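Local atomic coordinates of oligogalacturonate-specific porin KdgM (Dickeya dadantii, PDB entry 4FQE), a protein that forms a monomeric outer-membrane beta-barrel channel through which oligogalacturonides, anionic fragments of pectin, enter the bacterium. Residues Glu36-Gln41 and Val56-Glu61; Asn185-Glu191 and Arg209-Ser215. All blocks are in the same frame, centred on the assembly; numbering follows the deposited sequence.

Interaction 1. Residues Glu36-Gln41 and Val56-Glu61; sequences EVKWAQ and VSNGTE
Glu36 and Glu61 face each other as a hydrogen-bonded pair, Glu36 N giving its hydrogen to Glu61 O at 2.7 Å and Glu61 N returning one to Glu36 O. The ladder repeats at Lys38 with Gly59 and at Ala40 with Ser57, where Ser57 N reaches Ala40 O nearly straight (165° at the hydrogen). Val37, Trp39, Asn58 and Thr60 point their backbone N-H groups away from this seam: Val37 and Trp39 bond to strand 18-26, Thr60 to Ser84 and Asn58 to Ser86. Bonding on both edges, as here, is the rule in the antiparallel porin barrel, where no strand is left at an edge. Alternation puts Val37 and Trp39 on its outer face and Glu36, Lys38 and Glu61 on the lumen face. There the two carboxylates, planes 40° apart, bring their OE1 atoms to 4.1 Å; a water donates to both, at 2.6 Å from Glu36 OE1 and 2.8 Å from Glu61 OE1, which should ease their repulsion. Arg20 pairs with Glu36 OE2 and Arg92 with Glu61 OE2. Lys38, CG anti to its carbonyl carbon (chi1 -49°), leans toward Glu61, NZ making a long salt bridge of 3.6 Å to Glu61 OE1 besides its bridge to Glu83.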
loop_
_atom_site.group_PDB
_atom_site.type_symbol
_atom_site.label_atom_id
_atom_site.label_comp_id
_atom_site.label_asym_id
_atom_site.label_seq_id
_atom_site.Cartn_x
_atom_site.Cartn_y
_atom_site.Cartn_z
ATOM N N GLU A 36 -0.972 -8.491 -8.135
ATOM C CA GLU A 36 -1.582 -7.266 -8.631
ATOM C C GLU A 36 -1.326 -7.171 -10.126
ATOM O O GLU A 36 -0.214 -7.438 -10.571
ATOM C CB GLU A 36 -1.020 -6.038 -7.929
ATOM C CG GLU A 36 -1.680 -4.747 -8.355
ATOM C CD GLU A 36 -1.274 -3.545 -7.513
ATOM O OE1 GLU A 36 -0.346 -3.651 -6.656
ATOM O OE2 GLU A 36 -1.889 -2.455 -7.725
ATOM N N VAL A 37 -2.357 -6.804 -10.881
ATOM C CA VAL A 37 -2.206 -6.493 -12.286
ATOM C C VAL A 37 -2.513 -5.010 -12.448
ATOM O O VAL A 37 -3.410 -4.489 -11.778
ATOM C CB VAL A 37 -3.096 -7.388 -13.172
ATOM C CG1 VAL A 37 -2.691 -8.835 -12.975
ATOM C CG2 VAL A 37 -4.588 -7.187 -12.912
ATOM N N LYS A 38 -1.717 -4.337 -13.272
ATOM C CA LYS A 38 -1.767 -2.891 -13.408
ATOM C C LYS A 38 -1.771 -2.571 -14.877
ATOM O O LYS A 38 -1.073 -3.222 -15.639
ATOM C CB LYS A 38 -0.528 -2.242 -12.754
ATOM C CG LYS A 38 -0.205 -2.721 -11.349
ATOM C CD LYS A 38 1.115 -2.125 -10.825
ATOM C CE LYS A 38 1.405 -2.581 -9.417
ATOM N NZ LYS A 38 2.735 -2.151 -8.894
ATOM N N TRP A 39 -2.579 -1.585 -15.263
ATOM C CA TRP A 39 -2.551 -1.034 -16.603
ATOM C C TRP A 39 -2.776 0.466 -16.605
ATOM O O TRP A 39 -3.501 1.000 -15.745
ATOM C CB TRP A 39 -3.553 -1.767 -17.484
ATOM C CG TRP A 39 -5.019 -1.666 -17.117
ATOM C CD1 TRP A 39 -6.008 -0.927 -17.771
ATOM C CD2 TRP A 39 -5.734 -2.394 -16.058
ATOM N NE1 TRP A 39 -7.235 -1.113 -17.182
ATOM C CE2 TRP A 39 -7.144 -1.986 -16.156
ATOM C CE3 TRP A 39 -5.365 -3.290 -15.070
ATOM C CZ2 TRP A 39 -8.112 -2.460 -15.281
ATOM C CZ3 TRP A 39 -6.354 -3.769 -14.202
ATOM C CH2 TRP A 39 -7.691 -3.349 -14.296
ATOM N N ALA A 40 -2.133 1.161 -17.543
ATOM C CA ALA A 40 -2.047 2.615 -17.538
ATOM C C ALA A 40 -1.952 3.139 -18.952
ATOM O O ALA A 40 -1.371 2.482 -19.835
ATOM C CB ALA A 40 -0.856 3.090 -16.722
ATOM N N GLN A 41 -2.512 4.324 -19.186
ATOM C CA GLN A 41 -2.524 4.916 -20.534
ATOM C C GLN A 41 -2.050 6.356 -20.484
ATOM O O GLN A 41 -2.455 7.099 -19.578
ATOM C CB GLN A 41 -3.937 4.851 -21.136
ATOM C CG GLN A 41 -4.323 3.485 -21.720
ATOM C CD GLN A 41 -5.460 3.542 -22.740
ATOM O OE1 GLN A 41 -5.365 4.217 -23.777
ATOM N NE2 GLN A 41 -6.541 2.810 -22.460
ATOM N N VAL A 56 0.416 3.119 -23.834
ATOM C CA VAL A 56 -0.148 2.134 -22.911
ATOM C C VAL A 56 0.960 1.352 -22.190
ATOM O O VAL A 56 1.996 1.047 -22.779
ATOM C CB VAL A 56 -1.064 1.143 -23.669
ATOM C CG1 VAL A 56 -1.381 -0.088 -22.826
ATOM C CG2 VAL A 56 -2.344 1.840 -24.093
ATOM N N SER A 57 0.753 1.033 -20.918
ATOM C CA SER A 57 1.658 0.125 -20.221
ATOM C C SER A 57 0.885 -0.837 -19.339
ATOM O O SER A 57 -0.305 -0.660 -19.060
ATOM C CB SER A 57 2.711 0.894 -19.419
ATOM O OG SER A 57 2.195 1.380 -18.193
ATOM N N ASN A 58 1.573 -1.882 -18.907
ATOM C CA ASN A 58 0.965 -2.866 -18.057
ATOM C C ASN A 58 2.030 -3.511 -17.220
ATOM O O ASN A 58 3.223 -3.408 -17.526
ATOM C CB ASN A 58 0.220 -3.925 -18.875
ATOM C CG ASN A 58 1.158 -4.901 -19.549
ATOM O OD1 ASN A 58 1.751 -5.763 -18.889
ATOM N ND2 ASN A 58 1.321 -4.763 -20.853
ATOM N N GLY A 59 1.586 -4.193 -16.186
ATOM C CA GLY A 59 2.508 -4.807 -15.240
ATOM C C GLY A 59 1.821 -5.722 -14.263
ATOM O O GLY A 59 0.599 -5.725 -14.163
ATOM N N THR A 60 2.623 -6.517 -13.541
ATOM C CA THR A 60 2.082 -7.364 -12.500
ATOM C C THR A 60 3.059 -7.410 -11.352
ATOM O O THR A 60 4.275 -7.482 -11.589
ATOM C CB THR A 60 1.817 -8.792 -12.965
ATOM O OG1 THR A 60 2.474 -9.001 -14.211
ATOM C CG2 THR A 60 0.330 -9.050 -13.173
ATOM N N GLU A 61 2.534 -7.430 -10.138
ATOM C CA GLU A 61 3.396 -7.565 -8.950
ATOM C C GLU A 61 2.909 -8.669 -8.031
ATOM O O GLU A 61 1.723 -8.844 -7.827
ATOM C CB GLU A 61 3.518 -6.244 -8.206
ATOM C CG GLU A 61 4.484 -6.270 -7.014
ATOM C CD GLU A 61 4.653 -4.912 -6.368
ATOM O OE1 GLU A 61 3.638 -4.252 -6.112
ATOM O OE2 GLU A 61 5.808 -4.478 -6.121
HETATM O O HOH W 1 1.122 -5.314 -5.325
#

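Interaction 2. Residues Asn185-Glu191 and Arg209-Ser215. With C8E ((hydroxyethyloxy)tri(ethyloxy)octane), chain G.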
loop_
_atom_site.group_PDB
_atom_site.type_symbol
_atom_site.label_atom_id
_atom_site.label_comp_id
_atom_site.label_asym_id
_atom_site.label_seq_id
_atom_site.Cartn_x
_atom_site.Cartn_y
_atom_site.Cartn_z
ATOM N N ASN A 185 -18.509 -6.754 3.467
ATOM C CA ASN A 185 -17.756 -7.036 2.243
ATOM C C ASN A 185 -17.142 -5.854 1.506
ATOM O O ASN A 185 -16.071 -6.007 0.925
ATOM C CB ASN A 185 -18.655 -7.770 1.266
ATOM C CG ASN A 185 -19.239 -9.026 1.857
ATOM O OD1 ASN A 185 -20.445 -9.127 2.064
ATOM N ND2 ASN A 185 -18.390 -9.988 2.134
ATOM N N TRP A 186 -17.772 -4.677 1.544
ATOM C CA TRP A 186 -17.347 -3.566 0.703
ATOM C C TRP A 186 -16.749 -2.426 1.466
ATOM O O TRP A 186 -17.388 -1.883 2.380
ATOM C CB TRP A 186 -18.532 -3.018 -0.095
ATOM C CG TRP A 186 -19.161 -4.015 -1.007
ATOM C CD1 TRP A 186 -20.312 -4.775 -0.799
ATOM C CD2 TRP A 186 -18.664 -4.413 -2.338
ATOM N NE1 TRP A 186 -20.544 -5.601 -1.897
ATOM C CE2 TRP A 186 -19.611 -5.404 -2.857
ATOM C CE3 TRP A 186 -17.599 -4.022 -3.133
ATOM C CZ2 TRP A 186 -19.430 -6.015 -4.097
ATOM C CZ3 TRP A 186 -17.455 -4.603 -4.394
ATOM C CH2 TRP A 186 -18.333 -5.592 -4.851
ATOM N N LYS A 187 -15.578 -1.977 1.029
ATOM C CA LYS A 187 -14.861 -0.848 1.646
ATOM C C LYS A 187 -14.408 0.094 0.537
ATOM O O LYS A 187 -13.267 -0.012 0.024
ATOM C CB LYS A 187 -13.654 -1.349 2.506
ATOM C CG LYS A 187 -12.887 -0.255 3.267
ATOM C CD LYS A 187 -11.717 -0.764 4.113
ATOM C CE LYS A 187 -10.475 -1.158 3.312
ATOM N NZ LYS A 187 -9.308 -1.614 4.191
ATOM N N PRO A 188 -15.285 1.042 0.149
ATOM C CA PRO A 188 -14.854 2.092 -0.760
ATOM C C PRO A 188 -13.901 3.066 -0.090
ATOM O O PRO A 188 -13.908 3.169 1.121
ATOM C CB PRO A 188 -16.163 2.788 -1.137
ATOM C CG PRO A 188 -17.073 2.551 -0.001
ATOM C CD PRO A 188 -16.730 1.136 0.434
ATOM N N TYR A 189 -13.061 3.715 -0.902
ATOM C CA TYR A 189 -12.115 4.672 -0.435
ATOM C C TYR A 189 -11.659 5.666 -1.482
ATOM O O TYR A 189 -11.789 5.444 -2.662
ATOM C CB TYR A 189 -10.905 3.949 0.156
ATOM C CG TYR A 189 -10.116 3.142 -0.862
ATOM C CD1 TYR A 189 -10.375 1.800 -1.082
ATOM C CD2 TYR A 189 -9.106 3.735 -1.588
ATOM C CE1 TYR A 189 -9.631 1.066 -2.007
ATOM C CE2 TYR A 189 -8.370 3.033 -2.517
ATOM C CZ TYR A 189 -8.620 1.700 -2.724
ATOM O OH TYR A 189 -7.847 1.034 -3.697
ATOM N N VAL A 190 -11.122 6.771 -0.996
ATOM C CA VAL A 190 -10.574 7.846 -1.801
ATOM C C VAL A 190 -9.219 8.262 -1.227
ATOM O O VAL A 190 -8.963 8.125 -0.009
ATOM C CB VAL A 190 -11.522 9.066 -1.875
ATOM C CG1 VAL A 190 -11.827 9.678 -0.508
ATOM C CG2 VAL A 190 -10.910 10.129 -2.767
ATOM N N GLU A 191 -8.326 8.711 -2.104
ATOM C CA GLU A 191 -7.028 9.225 -1.681
ATOM C C GLU A 191 -6.706 10.462 -2.447
ATOM O O GLU A 191 -7.028 10.568 -3.623
ATOM C CB GLU A 191 -5.889 8.209 -1.922
ATOM C CG GLU A 191 -6.187 6.790 -1.465
ATOM C CD GLU A 191 -5.114 5.795 -1.846
ATOM O OE1 GLU A 191 -3.900 6.104 -1.649
ATOM O OE2 GLU A 191 -5.495 4.685 -2.323
ATOM N N ARG A 209 -6.937 9.138 -6.261
ATOM C CA ARG A 209 -7.338 7.752 -6.379
ATOM C C ARG A 209 -8.726 7.541 -5.822
ATOM O O ARG A 209 -9.087 8.092 -4.777
ATOM C CB ARG A 209 -6.380 6.845 -5.604
ATOM C CG ARG A 209 -4.953 6.828 -6.134
ATOM C CD ARG A 209 -3.968 6.317 -5.121
ATOM N NE ARG A 209 -2.620 6.117 -5.666
ATOM C CZ ARG A 209 -1.549 5.784 -4.938
ATOM N NH1 ARG A 209 -1.623 5.655 -3.619
ATOM N NH2 ARG A 209 -0.373 5.580 -5.532
ATOM N N VAL A 210 -9.496 6.714 -6.521
ATOM C CA VAL A 210 -10.700 6.162 -5.952
ATOM C C VAL A 210 -10.639 4.656 -6.146
ATOM O O VAL A 210 -10.146 4.150 -7.162
ATOM C CB VAL A 210 -11.966 6.737 -6.621
ATOM C CG1 VAL A 210 -12.112 8.185 -6.211
ATOM C CG2 VAL A 210 -11.916 6.531 -8.157
ATOM N N GLY A 211 -11.140 3.934 -5.161
ATOM C CA GLY A 211 -11.152 2.480 -5.262
ATOM C C GLY A 211 -12.172 1.861 -4.346
ATOM O O GLY A 211 -12.870 2.541 -3.603
ATOM N N VAL A 212 -12.238 0.541 -4.402
ATOM C CA VAL A 212 -13.052 -0.221 -3.497
ATOM C C VAL A 212 -12.409 -1.570 -3.284
ATOM O O VAL A 212 -11.839 -2.162 -4.214
ATOM C CB VAL A 212 -14.502 -0.381 -4.014
ATOM C CG1 VAL A 212 -14.505 -1.086 -5.359
ATOM C CG2 VAL A 212 -15.359 -1.108 -2.964
ATOM N N GLN A 213 -12.500 -2.029 -2.038
ATOM C CA GLN A 213 -11.967 -3.319 -1.639
ATOM C C GLN A 213 -13.120 -4.208 -1.262
ATOM O O GLN A 213 -13.957 -3.827 -0.405
ATOM C CB GLN A 213 -11.071 -3.137 -0.423
ATOM C CG GLN A 213 -10.285 -4.381 -0.070
ATOM C CD GLN A 213 -9.570 -4.240 1.256
ATOM O OE1 GLN A 213 -10.172 -4.384 2.314
ATOM N NE2 GLN A 213 -8.304 -3.910 1.207
ATOM N N TYR A 214 -13.202 -5.359 -1.918
ATOM C CA TYR A 214 -14.186 -6.363 -1.620
ATOM C C TYR A 214 -13.481 -7.444 -0.803
ATOM O O TYR A 214 -12.436 -7.894 -1.214
ATOM C CB TYR A 214 -14.717 -7.028 -2.895
ATOM C CG TYR A 214 -15.688 -8.136 -2.573
ATOM C CD1 TYR A 214 -15.258 -9.455 -2.444
ATOM C CD2 TYR A 214 -17.020 -7.856 -2.331
ATOM C CE1 TYR A 214 -16.143 -10.475 -2.129
ATOM C CE2 TYR A 214 -17.913 -8.865 -2.012
ATOM C CZ TYR A 214 -17.477 -10.164 -1.919
ATOM O OH TYR A 214 -18.366 -11.149 -1.590
ATOM N N SER A 215 -14.068 -7.811 0.330
ATOM C CA SER A 215 -13.596 -8.904 1.175
ATOM C C SER A 215 -14.600 -10.051 1.203
ATOM O O SER A 215 -15.809 -9.854 1.378
ATOM C CB SER A 215 -13.354 -8.419 2.601
ATOM O OG SER A 215 -12.349 -7.411 2.639
HETATM C C1 C8E G . -12.282 -6.454 -9.105
HETATM C C2 C8E G . -13.316 -5.413 -8.740
HETATM C C3 C8E G . -13.360 -5.119 -7.239
HETATM C C4 C8E G . -13.727 -6.348 -6.414
HETATM C C5 C8E G . -15.143 -6.863 -6.684
HETATM C C6 C8E G . -15.176 -8.278 -7.268
HETATM C C7 C8E G . -15.696 -9.290 -6.255
HETATM C C8 C8E G . -16.257 -10.544 -6.932
HETATM O O9 C8E G . -17.233 -11.192 -6.115
HETATM C C10 C8E G . -18.487 -10.517 -6.198
HETATM C C11 C8E G . -19.589 -11.157 -5.393
HETATM O O12 C8E G . -20.526 -10.141 -5.000
HETATM C C13 C8E G . -21.109 -9.357 -6.072
HETATM C C14 C8E G . -22.469 -9.890 -6.490
HETATM O O15 C8E G . -22.928 -9.121 -7.623
HETATM C C16 C8E G . -22.360 -9.501 -8.876
HETATM C C17 C8E G . -21.719 -8.363 -9.628
HETATM O O18 C8E G . -20.818 -8.922 -10.589
HETATM C C19 C8E G . -19.622 -8.185 -10.787
HETATM C C20 C8E G . -18.436 -8.989 -10.289
HETATM O O21 C8E G . -17.294 -8.669 -11.094
HETATM O O HOH W 2 -7.336 -3.491 4.249
#
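The beta hairpin that ends the chain, made of strands 186-195 and 205-215, is held at its open end by Asn185 and Ser215. Asn185 ND2 donates to Ser215 O at 2.7 Å, almost straight and in its own amide plane, while Ser215 N bonds to Asn185 O, so a short amide side chain extends the ladder where the strand begins. Beside it Tyr214 turns the edge of its ring toward a face of Trp186 in a T-shaped pair, centroids 4.8 Å apart and planes at 66°. Val212 CG2 meets the indole at its edge, 3.7 Å from Trp186 CE3. The octyl tail of a C8E detergent lies along these aromatics, its C7 over one face of Tyr214 and its C5 3.9 Å from Trp186 CH2, consistent with an aromatic belt on the membrane side of the barrel. The lumen side is polar. Tyr189 CG lies between its backbone N and carbonyl carbon (chi1 65°), which swings the ring across the seam and over Gly211, whose CA sits 3.9 Å from the ring centroid in a CH-pi contact; a glycine suits the place because a CB would collide with the phenol OH, which bonds to Asp4. Lys187 NZ and Gln213 NE2 share a water. Farther along, Arg209 NH1 donates to Glu191 OE1 at 3.0 Å, the oxygen lying in the guanidinium plane but being met from above the carboxylate plane, 36° out of it. Asn175 also bonds to this oxygen, and Glu8 takes Arg209 NE.

Interactions 1 and 2 belong to one antiparallel sheet of 12 strands rolled into a barrel, and they follow each other in series along the chain. Residues 36-41 and 56-61 join the third and fourth strands near the ends linked by an unmodelled loop, whereas 185-191 and 209-215 join the last two strands, toward the end where the chain terminates. Strands 2-9 and 18-26 lie between the two pairs, because strand 2-9 closes the barrel against strand 205-215. The centres of interactions 1 and 2 are about 19 Å apart and their nearest atoms about 8 Å. Both contribute acidic and basic side chains to the lumen; the basic ones are consistent with a passage for anionic sugars.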